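Local coordinates for protein CbsA (Xanthomonas oryzae pv. oryzae, PDB 5XYH) that probably hydrolyses beta-1,4-glucosidic bonds of cellulose to release cellobiose, acting as a family 6 exoglucanase in the degradation of plant cell walls, at residues A[28-31]-A[35-38]; A[37-42]-A[412-417]; A[98-103]-A[169-174]; A[155-160]-A[164-169]; A[261-264]-A[268-271]. All coordinates share one frame; numbering follows the deposited sequence.

Contact 1. Residues A[28-31]-A[35-38]; sequences VKVK and LKAK
Val-30 offers its two methyl branches to different side chains of the facing helix. CG2 lies alongside the aliphatic part of Lys-36, 3.7 Å from CG, and the two side chains run past each other in opposite directions. CG1 turns instead to Leu-35, whose CD2 branch meets it at 4.1 Å, here with the side chains crossing at about a right angle. Lys-36 begins extended and then bends at its last torsion (chi4 -71°), which swings the ammonium group back over the loop towards the backbone of Val-30. NZ is modelled as donating to Val-30 O, but the separation of 2.4 Å is too short to be taken literally, so the bond is likely and its length doubtful. The contact lies at the surface connection between helix 17-27 and helix 33-42. Lys-36 NZ also gives a hydrogen bond to Ile-27 O, in the last residue of the first helix, a place where a positive charge would probably be favourable to the helix end. At the start of the second helix Leu-35 N makes a weak hydrogen bond to Asp-32 OD1. The ammonium group of Lys-31 lies 6.8 Å from that of Lys-36, measured from NZ to NZ. Beyond the apolar pair, Val-30 packs on His-411 and Leu-35 on Val-418, both of helix 411-419.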
# COMPACT_ATOMS: atom_id res chain seq x y z
N VAL A 28 13.98 22.85 2.86
CA VAL A 28 15.12 23.74 3.04
C VAL A 28 16.19 23.54 1.97
O VAL A 28 17.03 24.42 1.79
CB VAL A 28 15.73 23.57 4.45
CG1 VAL A 28 14.67 23.87 5.50
CG2 VAL A 28 16.31 22.19 4.62
N LYS A 29 16.17 22.42 1.23
CA LYS A 29 17.14 22.20 0.16
C LYS A 29 16.77 22.88 -1.15
O LYS A 29 17.66 23.12 -1.98
CB LYS A 29 17.33 20.70 -0.12
CG LYS A 29 18.05 19.93 0.99
CD LYS A 29 18.02 18.43 0.74
CE LYS A 29 18.76 17.68 1.85
NZ LYS A 29 18.61 16.21 1.75
N VAL A 30 15.48 23.17 -1.38
CA VAL A 30 15.02 23.72 -2.66
C VAL A 30 14.86 25.22 -2.51
O VAL A 30 14.39 25.71 -1.48
CB VAL A 30 13.70 23.05 -3.11
CG1 VAL A 30 13.83 21.53 -3.16
CG2 VAL A 30 12.58 23.45 -2.22
N LYS A 31 15.26 25.97 -3.55
CA LYS A 31 15.17 27.43 -3.47
C LYS A 31 13.93 27.97 -4.15
O LYS A 31 13.51 29.10 -3.87
CB LYS A 31 16.43 28.08 -4.05
CG LYS A 31 17.58 27.96 -3.06
CD LYS A 31 18.95 28.03 -3.71
CE LYS A 31 19.70 29.29 -3.24
NZ LYS A 31 19.32 29.74 -1.83
N LEU A 35 7.83 25.58 -5.26
CA LEU A 35 8.02 24.18 -4.91
C LEU A 35 7.99 23.99 -3.39
O LEU A 35 7.39 23.03 -2.90
CB LEU A 35 9.33 23.65 -5.49
CG LEU A 35 9.55 22.15 -5.25
CD1 LEU A 35 8.33 21.38 -5.77
CD2 LEU A 35 10.81 21.67 -5.94
N LYS A 36 8.63 24.89 -2.64
CA LYS A 36 8.50 24.88 -1.19
C LYS A 36 7.04 24.85 -0.77
O LYS A 36 6.66 24.13 0.15
CB LYS A 36 9.17 26.11 -0.57
CG LYS A 36 10.71 26.17 -0.59
CD LYS A 36 11.17 27.40 0.23
CE LYS A 36 12.60 27.82 -0.06
NZ LYS A 36 13.57 26.83 0.49
N ALA A 37 6.22 25.67 -1.43
CA ALA A 37 4.81 25.79 -1.04
C ALA A 37 4.05 24.51 -1.33
O ALA A 37 3.22 24.08 -0.53
CB ALA A 37 4.16 26.97 -1.77
N LYS A 38 4.30 23.90 -2.49
CA LYS A 38 3.67 22.62 -2.80
C LYS A 38 4.08 21.56 -1.79
O LYS A 38 3.26 20.70 -1.43
CB LYS A 38 4.03 22.20 -4.22
CG LYS A 38 3.36 23.05 -5.29
CD LYS A 38 3.89 22.74 -6.70
CE LYS A 38 3.42 23.80 -7.69
NZ LYS A 38 4.06 23.67 -9.03

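Contact 2. Residues A[37-42]-A[412-417]; sequences AKMQVV and AHFVQL
Met-39 reaches across to Phe-414 and crosses its ring obliquely. Its CG comes within 3.7 Å of CE2, and SD follows in a Met-aromatic contact, 5.1 Å from the ring centroid and 73° off the ring normal. The chain is extended beyond CG, which carries the methyl group past the ring to Val-415, where CE meets CG2 at 3.8 Å. Although the side chain of Val-415 leaves its backbone away from helix 33-42, this branch still closes on the methionine tip. Val-42, running towards the phenylalanine from the opposite direction, sends CG1 to the edge of the Phe-414 ring, near its plane and 4.0 Å from CE1. Phe-414 thus meets two residues about one turn apart, and it points at them because CG stands anti to its own backbone N (chi1 -175°). The interface is wholly apolar. Behind it, His-413 NE2 and Gln-416 NE2 both donate to Gln-337 O, and Gln-416 NE2 also to Ala-340 O, tying the far side of the segment 412-417 to the loop that carries Gln-337 and Ala-340. The ring of Trp-409 meets that of Phe-414. The two short helical segments cross nearly perpendicularly, at 95° with their axes 11.3 Å apart, and helix 17-27 closes the group: Ile-27 touches Met-39, Tyr-19 touches Val-42, and Val-23 and Ser-26 touch Phe-414.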
# COMPACT_ATOMS: atom_id res chain seq x y z
N ALA A 37 6.22 25.67 -1.43
CA ALA A 37 4.81 25.79 -1.04
C ALA A 37 4.05 24.51 -1.33
O ALA A 37 3.22 24.08 -0.53
CB ALA A 37 4.16 26.97 -1.77
N LYS A 38 4.30 23.90 -2.49
CA LYS A 38 3.67 22.62 -2.80
C LYS A 38 4.08 21.56 -1.79
O LYS A 38 3.26 20.70 -1.43
CB LYS A 38 4.03 22.20 -4.22
CG LYS A 38 3.36 23.05 -5.29
CD LYS A 38 3.89 22.74 -6.70
CE LYS A 38 3.42 23.80 -7.69
NZ LYS A 38 4.06 23.67 -9.03
N MET A 39 5.31 21.62 -1.28
CA MET A 39 5.76 20.68 -0.27
C MET A 39 5.10 20.95 1.08
O MET A 39 4.81 20.01 1.82
CB MET A 39 7.29 20.72 -0.15
CG MET A 39 8.00 20.17 -1.37
SD MET A 39 9.77 20.36 -1.13
CE MET A 39 10.47 19.51 -2.55
N GLN A 40 4.86 22.22 1.41
CA GLN A 40 4.10 22.55 2.62
C GLN A 40 2.71 21.93 2.57
O GLN A 40 2.23 21.40 3.57
CB GLN A 40 3.98 24.07 2.79
CG GLN A 40 5.28 24.79 3.09
CD GLN A 40 5.19 26.32 2.89
OE1 GLN A 40 4.71 26.82 1.86
NE2 GLN A 40 5.66 27.07 3.90
N VAL A 41 2.06 21.99 1.41
CA VAL A 41 0.73 21.39 1.26
C VAL A 41 0.81 19.88 1.40
O VAL A 41 -0.02 19.25 2.07
CB VAL A 41 0.13 21.80 -0.10
CG1 VAL A 41 -1.19 21.06 -0.33
CG2 VAL A 41 -0.07 23.31 -0.17
N VAL A 42 1.81 19.26 0.77
CA VAL A 42 1.95 17.81 0.83
C VAL A 42 2.08 17.34 2.27
O VAL A 42 1.43 16.36 2.68
CB VAL A 42 3.14 17.36 -0.04
CG1 VAL A 42 3.56 15.94 0.29
CG2 VAL A 42 2.76 17.48 -1.52
N ALA A 412 15.43 12.98 -3.96
CA ALA A 412 15.23 13.07 -5.40
C ALA A 412 13.88 12.50 -5.83
O ALA A 412 13.19 13.09 -6.67
CB ALA A 412 16.36 12.38 -6.15
N HIS A 413 13.47 11.36 -5.26
CA HIS A 413 12.14 10.83 -5.55
C HIS A 413 11.04 11.77 -5.09
O HIS A 413 9.98 11.88 -5.72
CB HIS A 413 11.96 9.46 -4.89
CG HIS A 413 10.97 8.58 -5.58
ND1 HIS A 413 10.13 7.73 -4.90
CD2 HIS A 413 10.70 8.41 -6.90
CE1 HIS A 413 9.38 7.07 -5.77
NE2 HIS A 413 9.71 7.45 -6.99
N PHE A 414 11.26 12.44 -3.95
CA PHE A 414 10.24 13.33 -3.41
C PHE A 414 9.97 14.49 -4.35
O PHE A 414 8.82 14.76 -4.71
CB PHE A 414 10.66 13.84 -2.04
CG PHE A 414 9.61 14.67 -1.37
CD1 PHE A 414 8.36 14.13 -1.09
CD2 PHE A 414 9.87 15.99 -1.01
CE1 PHE A 414 7.37 14.89 -0.44
CE2 PHE A 414 8.88 16.76 -0.37
CZ PHE A 414 7.64 16.21 -0.09
N VAL A 415 11.03 15.21 -4.73
CA VAL A 415 10.89 16.32 -5.67
C VAL A 415 10.17 15.86 -6.93
O VAL A 415 9.28 16.55 -7.44
CB VAL A 415 12.27 16.90 -6.00
CG1 VAL A 415 12.16 17.90 -7.16
CG2 VAL A 415 12.90 17.52 -4.74
N GLN A 416 10.55 14.69 -7.45
CA GLN A 416 9.90 14.16 -8.64
C GLN A 416 8.41 13.90 -8.38
O GLN A 416 7.55 14.31 -9.17
CB GLN A 416 10.62 12.88 -9.09
CG GLN A 416 9.88 12.06 -10.14
CD GLN A 416 10.25 10.57 -10.11
OE1 GLN A 416 11.41 10.19 -10.31
NE2 GLN A 416 9.26 9.72 -9.84
N LEU A 417 8.09 13.26 -7.25
CA LEU A 417 6.70 12.94 -6.94
C LEU A 417 5.83 14.19 -6.83
O LEU A 417 4.68 14.20 -7.31
CB LEU A 417 6.63 12.14 -5.65
CG LEU A 417 7.08 10.68 -5.78
CD1 LEU A 417 7.31 10.11 -4.39
CD2 LEU A 417 6.02 9.88 -6.53

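Contact 3. Residues A[98-103]-A[169-174]; sequences RDCHAL and GIYEAG
Tyr-171 drives its phenol end against the backbone of Cys-100. The tight point of the contact is at this hydroxyl, where Cys-100 CB lies 3.4 Å from Tyr-171 OH. The sulfur makes a longer approach: Cys-100 SG stands 5.3 Å from the ring centroid in an oblique sulfur-aromatic contact. With chi1 at 66° the sulfur is folded in over its own main chain, 3.8 Å from Tyr-171 OH, and from there it continues into a disulfide with Cys-162 of helix 160-167. Ala-165 and Leu-153 pack on the tyrosine from the neighbouring helices.

The polar links between the two segments are looser. Cys-100 N points at Tyr-171 OH from 3.3 Å with a bent angle of 130°, a weak hydrogen bond, while the stronger partner of the hydroxyl is Gly-97 O. A water links the two segments beside it, accepting from Asp-99 N at 2.9 Å and donating only weakly to Tyr-171 OH. Further along, the chain turns outward through a type I beta turn from Asp-99 to Ala-102, and His-101 there is exposed.

Asp-99 itself faces away from the tyrosine. Its OD2 takes a nearly straight bond from Arg-98 NE at 2.9 Å, lying in the guanidinium plane; OD1 is bonded to Tyr-93 OH, and Arg-98 NH1 to Asp-52 O. Asp-99 OD1 also comes close to Asp-148 OD2, consistent with the pair of aspartates in the active site of family 6 hydrolases. The chemistry is consistent with a second-shell role: disulfide and phenol probably fix the backbone that presents Asp-99.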
# COMPACT_ATOMS: atom_id res chain seq x y z
N ARG A 98 8.16 -12.47 5.98
CA ARG A 98 7.55 -11.35 5.27
C ARG A 98 8.07 -11.26 3.84
O ARG A 98 9.23 -11.59 3.57
CB ARG A 98 7.84 -10.04 6.02
CG ARG A 98 6.76 -8.97 5.89
CD ARG A 98 7.12 -7.71 6.65
NE ARG A 98 8.25 -7.01 6.05
CZ ARG A 98 8.94 -6.06 6.65
NH1 ARG A 98 8.61 -5.68 7.88
NH2 ARG A 98 9.96 -5.49 6.04
N ASP A 99 7.19 -10.85 2.93
CA ASP A 99 7.54 -10.58 1.53
C ASP A 99 8.19 -11.80 0.86
O ASP A 99 9.33 -11.76 0.39
CB ASP A 99 8.45 -9.35 1.44
CG ASP A 99 7.99 -8.23 2.36
OD1 ASP A 99 6.95 -7.60 2.07
OD2 ASP A 99 8.66 -7.98 3.38
N CYS A 100 7.44 -12.90 0.84
CA CYS A 100 8.02 -14.16 0.40
C CYS A 100 8.51 -14.12 -1.05
O CYS A 100 9.36 -14.93 -1.43
CB CYS A 100 7.00 -15.30 0.57
SG CYS A 100 5.54 -15.14 -0.50
N HIS A 101 7.99 -13.20 -1.87
CA HIS A 101 8.36 -13.13 -3.28
C HIS A 101 9.48 -12.12 -3.54
O HIS A 101 10.03 -12.10 -4.65
CB HIS A 101 7.13 -12.80 -4.13
CG HIS A 101 7.38 -12.83 -5.61
ND1 HIS A 101 7.40 -11.69 -6.38
CD2 HIS A 101 7.63 -13.86 -6.45
CE1 HIS A 101 7.66 -12.01 -7.64
NE2 HIS A 101 7.80 -13.32 -7.71
N ALA A 102 9.85 -11.32 -2.54
CA ALA A 102 10.92 -10.36 -2.69
C ALA A 102 12.27 -11.05 -2.88
O ALA A 102 12.51 -12.14 -2.36
CB ALA A 102 10.99 -9.45 -1.46
N LEU A 103 13.15 -10.38 -3.62
CA LEU A 103 14.53 -10.86 -3.74
C LEU A 103 15.28 -10.73 -2.42
O LEU A 103 16.12 -11.58 -2.10
CB LEU A 103 15.27 -10.08 -4.83
CG LEU A 103 14.72 -10.32 -6.23
CD1 LEU A 103 15.53 -9.58 -7.27
CD2 LEU A 103 14.65 -11.83 -6.53
N GLY A 169 0.95 -22.91 6.75
CA GLY A 169 -0.19 -22.27 7.39
C GLY A 169 0.13 -20.97 8.10
O GLY A 169 -0.79 -20.35 8.64
N ILE A 170 1.38 -20.51 8.07
CA ILE A 170 1.79 -19.44 8.97
C ILE A 170 1.21 -18.09 8.54
O ILE A 170 0.77 -17.31 9.39
CB ILE A 170 3.33 -19.40 9.10
CG1 ILE A 170 3.81 -20.67 9.82
CG2 ILE A 170 3.76 -18.16 9.86
CD1 ILE A 170 5.34 -20.79 9.95
N TYR A 171 1.20 -17.79 7.23
CA TYR A 171 0.58 -16.54 6.79
C TYR A 171 -0.87 -16.46 7.26
O TYR A 171 -1.28 -15.47 7.86
CB TYR A 171 0.63 -16.40 5.27
CG TYR A 171 1.87 -15.74 4.73
CD1 TYR A 171 3.05 -15.70 5.46
CD2 TYR A 171 1.86 -15.16 3.45
CE1 TYR A 171 4.20 -15.11 4.93
CE2 TYR A 171 2.99 -14.56 2.92
CZ TYR A 171 4.16 -14.55 3.66
OH TYR A 171 5.27 -13.95 3.12
N GLU A 172 -1.64 -17.53 7.03
CA GLU A 172 -3.04 -17.54 7.42
C GLU A 172 -3.20 -17.47 8.93
O GLU A 172 -4.12 -16.82 9.43
CB GLU A 172 -3.74 -18.78 6.85
CG GLU A 172 -3.80 -18.77 5.33
CD GLU A 172 -4.15 -20.12 4.73
OE1 GLU A 172 -5.36 -20.38 4.54
OE2 GLU A 172 -3.21 -20.91 4.44
N ALA A 173 -2.29 -18.12 9.67
CA ALA A 173 -2.36 -18.07 11.13
C ALA A 173 -2.05 -16.68 11.64
O ALA A 173 -2.71 -16.19 12.56
CB ALA A 173 -1.41 -19.09 11.75
N GLY A 174 -1.06 -16.02 11.04
CA GLY A 174 -0.73 -14.65 11.43
C GLY A 174 -1.86 -13.66 11.17
O GLY A 174 -2.15 -12.81 12.01
O HOH W 1 4.37 -10.78 3.76

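Contact 4. Residues A[155-160]-A[164-169]; sequences TNQSTP and QASSSG
The terminal amide of Gln-157 meets Ser-166 through its nitrogen end. Ser-166 OG stands 2.9 Å beyond NE2, and Ser-166 CB, off the amide plane, comes to 3.0 Å of the same nitrogen. So close an approach to a carbon makes the modelled setting of this exposed amide somewhat doubtful. The glutamine chain reaches the serine by bending at chi2 (-107°), and Ser-166 OG stands anti to its backbone N, which puts it near that nitrogen. The second flat group is the peptide of Pro-160, whose carbonyl receives Gln-164 N at 2.9 Å; the donor is tilted 21° from the carbonyl plane. This is a first-turn bond of helix 160-167, four residues apart. Gln-164 CG also passes that carbonyl, 3.4 Å from Pro-160 O, before its own chain bends away.

Four residues further on, Ser-168 takes Gln-164 O with both its main chain and its side chain, from opposite faces of the carbonyl plane. The hydroxyl OG donates at 2.7 Å and the backbone N at 2.9 Å. Ser-168 OG in turn accepts from Ile-170 N, linking this part of the chain to the next helix. Between them Gly-169 takes a positive phi and occupies the N-cap position of that helix.

The segment 155-160 leaves helix 150-155 through a type I beta turn from Asn-156 to Thr-159. Leu-153 of that helix packs on Ala-165 and Ser-166, while helix 170-183 follows directly, so the contact lies at a surface corner where three consecutive helices meet.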
# COMPACT_ATOMS: atom_id res chain seq x y z
N THR A 155 -0.59 -16.15 -6.45
CA THR A 155 0.07 -15.87 -7.72
C THR A 155 1.51 -16.34 -7.78
O THR A 155 2.04 -16.51 -8.88
CB THR A 155 0.04 -14.37 -8.01
OG1 THR A 155 0.69 -13.67 -6.95
CG2 THR A 155 -1.40 -13.87 -8.13
N ASN A 156 2.16 -16.56 -6.64
CA ASN A 156 3.60 -16.79 -6.61
C ASN A 156 3.95 -18.09 -5.90
O ASN A 156 5.01 -18.19 -5.27
CB ASN A 156 4.31 -15.61 -5.95
CG ASN A 156 4.30 -14.38 -6.81
OD1 ASN A 156 4.44 -14.47 -8.04
ND2 ASN A 156 4.13 -13.22 -6.19
N GLN A 157 3.08 -19.09 -6.00
CA GLN A 157 3.34 -20.33 -5.28
C GLN A 157 4.57 -21.06 -5.81
O GLN A 157 5.15 -21.86 -5.08
CB GLN A 157 2.12 -21.25 -5.34
CG GLN A 157 1.21 -21.11 -4.12
CD GLN A 157 1.28 -22.28 -3.15
OE1 GLN A 157 2.09 -23.22 -3.31
NE2 GLN A 157 0.43 -22.24 -2.12
N SER A 158 5.00 -20.78 -7.05
CA SER A 158 6.22 -21.42 -7.54
C SER A 158 7.47 -20.90 -6.85
O SER A 158 8.51 -21.57 -6.88
CB SER A 158 6.33 -21.25 -9.06
OG SER A 158 6.40 -19.88 -9.40
N THR A 159 7.42 -19.71 -6.23
CA THR A 159 8.55 -19.27 -5.41
C THR A 159 8.58 -20.08 -4.12
O THR A 159 7.56 -20.12 -3.41
CB THR A 159 8.44 -17.79 -5.10
OG1 THR A 159 8.34 -17.05 -6.33
CG2 THR A 159 9.67 -17.32 -4.34
N PRO A 160 9.69 -20.75 -3.79
CA PRO A 160 9.68 -21.68 -2.65
C PRO A 160 9.25 -21.06 -1.34
O PRO A 160 8.50 -21.69 -0.58
CB PRO A 160 11.14 -22.16 -2.60
CG PRO A 160 11.63 -22.02 -3.98
CD PRO A 160 10.95 -20.81 -4.55
N GLN A 164 6.03 -22.24 0.91
CA GLN A 164 6.13 -22.60 2.32
C GLN A 164 5.23 -21.74 3.19
O GLN A 164 4.68 -22.24 4.18
CB GLN A 164 7.58 -22.49 2.79
CG GLN A 164 8.45 -23.62 2.27
CD GLN A 164 7.91 -24.99 2.67
OE1 GLN A 164 7.64 -25.84 1.82
NE2 GLN A 164 7.76 -25.19 3.98
N ALA A 165 5.09 -20.44 2.87
CA ALA A 165 4.12 -19.59 3.56
C ALA A 165 2.73 -20.19 3.50
O ALA A 165 1.94 -20.05 4.45
CB ALA A 165 4.09 -18.20 2.94
N SER A 166 2.42 -20.86 2.40
CA SER A 166 1.12 -21.51 2.26
C SER A 166 1.07 -22.81 3.05
O SER A 166 0.22 -22.98 3.93
CB SER A 166 0.85 -21.78 0.78
OG SER A 166 -0.48 -22.21 0.64
N SER A 167 1.97 -23.74 2.73
CA SER A 167 1.90 -25.10 3.28
C SER A 167 2.10 -25.11 4.79
O SER A 167 1.53 -25.96 5.47
CB SER A 167 2.93 -25.99 2.59
OG SER A 167 4.25 -25.62 2.94
N SER A 168 2.90 -24.18 5.31
CA SER A 168 3.10 -24.09 6.76
C SER A 168 1.86 -23.55 7.47
O SER A 168 1.77 -23.70 8.70
CB SER A 168 4.29 -23.20 7.08
OG SER A 168 3.97 -21.83 6.80
N GLY A 169 0.95 -22.91 6.75
CA GLY A 169 -0.19 -22.27 7.39
C GLY A 169 0.13 -20.97 8.10
O GLY A 169 -0.79 -20.35 8.64

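Contact 5. Residues A[261-264]-A[268-271]; sequences TFYQ and VFDE
Tyr-263 and Phe-269 share a water as well as a ring stack. The water accepts from Tyr-263 OH at 2.8 Å and donates to Phe-269 O at 2.7 Å, so it ties the phenol to the backbone of its stacking partner. It lies at the edge of the Tyr-263 ring, in its plane, and also at the edge of the Phe-262 ring.

The two aromatic rings lie face to face, their centroids 3.6 Å apart and their planes only 11° from parallel. Phe-269 CD1 sits above the centre of the tyrosine ring, while Tyr-263 CE2 sits above the centre of the phenylalanine ring; the closest atoms include Tyr-263 CG and Phe-269 CE1 at 3.4 Å. The side chains approach at about a right angle, and both carry CG anti to the carbonyl carbon (chi1 -68° and -67°). Phe-262 comes to the opposite face of Tyr-263 in a different way, edge-on, with its CD2 3.5 Å above the tyrosine plane near the rim, in contrast to the true face-to-face stack of Phe-269.

Both segments belong to the long excursion between strands 229-232 and 292-296, parallel neighbours in the sheet joined through helix 271-284 in a beta-alpha-beta crossover. Asp-270 is the N-cap residue of this helix: its side chain caps a backbone N of the first turn, and OD1 is bonded to Thr-273 OG1, while OD2 accepts from Glu-242 N. Arg-331 NH1 donates to Val-268 O, holding the chain just ahead of the stacked phenylalanine.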
# COMPACT_ATOMS: atom_id res chain seq x y z
N THR A 261 1.60 -5.53 -25.01
CA THR A 261 2.74 -5.95 -24.20
C THR A 261 2.59 -5.47 -22.76
O THR A 261 2.81 -6.24 -21.82
CB THR A 261 4.04 -5.41 -24.79
OG1 THR A 261 4.30 -6.04 -26.06
CG2 THR A 261 5.19 -5.71 -23.86
N PHE A 262 2.18 -4.22 -22.57
CA PHE A 262 2.13 -3.64 -21.23
C PHE A 262 1.14 -4.37 -20.32
O PHE A 262 1.39 -4.51 -19.12
CB PHE A 262 1.78 -2.16 -21.30
CG PHE A 262 1.85 -1.45 -19.97
CD1 PHE A 262 3.08 -1.26 -19.34
CD2 PHE A 262 0.70 -0.96 -19.36
CE1 PHE A 262 3.16 -0.59 -18.10
CE2 PHE A 262 0.75 -0.29 -18.13
CZ PHE A 262 1.99 -0.10 -17.51
N TYR A 263 0.01 -4.82 -20.87
CA TYR A 263 -0.99 -5.45 -20.01
C TYR A 263 -0.94 -6.98 -20.05
O TYR A 263 -1.41 -7.61 -19.10
CB TYR A 263 -2.41 -4.95 -20.35
CG TYR A 263 -2.61 -3.49 -19.99
CD1 TYR A 263 -2.50 -3.05 -18.67
CD2 TYR A 263 -2.86 -2.55 -20.97
CE1 TYR A 263 -2.65 -1.71 -18.34
CE2 TYR A 263 -3.01 -1.20 -20.65
CZ TYR A 263 -2.91 -0.78 -19.34
OH TYR A 263 -3.07 0.56 -19.02
N GLN A 264 -0.36 -7.57 -21.09
CA GLN A 264 -0.13 -9.02 -21.17
C GLN A 264 -1.40 -9.81 -20.88
O GLN A 264 -1.38 -10.76 -20.09
CB GLN A 264 0.95 -9.51 -20.21
CG GLN A 264 2.22 -8.75 -20.01
CD GLN A 264 3.11 -9.56 -19.08
OE1 GLN A 264 3.22 -9.27 -17.87
NE2 GLN A 264 3.70 -10.63 -19.62
N VAL A 268 -7.44 -5.57 -16.27
CA VAL A 268 -7.58 -4.61 -15.17
C VAL A 268 -6.43 -3.61 -15.29
O VAL A 268 -5.28 -3.94 -14.98
CB VAL A 268 -7.60 -5.32 -13.81
CG1 VAL A 268 -7.75 -4.31 -12.69
CG2 VAL A 268 -8.77 -6.32 -13.75
N PHE A 269 -6.76 -2.39 -15.73
CA PHE A 269 -5.80 -1.35 -16.08
C PHE A 269 -5.56 -0.36 -14.95
O PHE A 269 -4.54 0.33 -14.97
CB PHE A 269 -6.29 -0.55 -17.29
CG PHE A 269 -6.34 -1.32 -18.58
CD1 PHE A 269 -5.93 -2.65 -18.64
CD2 PHE A 269 -6.79 -0.70 -19.74
CE1 PHE A 269 -5.99 -3.34 -19.84
CE2 PHE A 269 -6.85 -1.39 -20.94
CZ PHE A 269 -6.45 -2.71 -20.99
N ASP A 270 -6.49 -0.25 -14.00
CA ASP A 270 -6.39 0.77 -12.97
C ASP A 270 -7.02 0.26 -11.67
O ASP A 270 -7.66 -0.80 -11.63
CB ASP A 270 -7.02 2.10 -13.43
CG ASP A 270 -8.48 1.96 -13.87
OD1 ASP A 270 -9.29 1.33 -13.15
OD2 ASP A 270 -8.84 2.51 -14.93
N GLU A 271 -6.81 1.03 -10.60
CA GLU A 271 -7.24 0.59 -9.28
C GLU A 271 -8.75 0.72 -9.08
O GLU A 271 -9.34 -0.03 -8.30
CB GLU A 271 -6.49 1.37 -8.19
CG GLU A 271 -4.98 1.03 -8.21
CD GLU A 271 -4.73 -0.46 -8.05
OE1 GLU A 271 -4.97 -0.99 -6.95
OE2 GLU A 271 -4.29 -1.09 -9.04
O HOH W 2 -2.33 1.09 -16.34

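Overall arrangement
The contacts fall into two clusters and one separate site within the distorted beta/alpha barrel expected of family 6. Contacts 1 and 2 share helix 33-42, their centres 8 Å apart; they touch through Val-30 CG1 and Met-39 CE, 4.0 Å apart. Contacts 3 and 4, also with centres 8 Å apart, meet at Gly-169, where helix 160-167 gives way to helix 170-183. These clusters lie on opposite sides of the chain's centre, contacts 2 and 3 being about 33 Å apart between centres. Contact 5 stands about 25 Å from contact 4, again between centres. Along the chain, contact 2 encloses contacts 3, 4 and 5, bringing the C-terminal helix 411-419 back to the N-terminal helices.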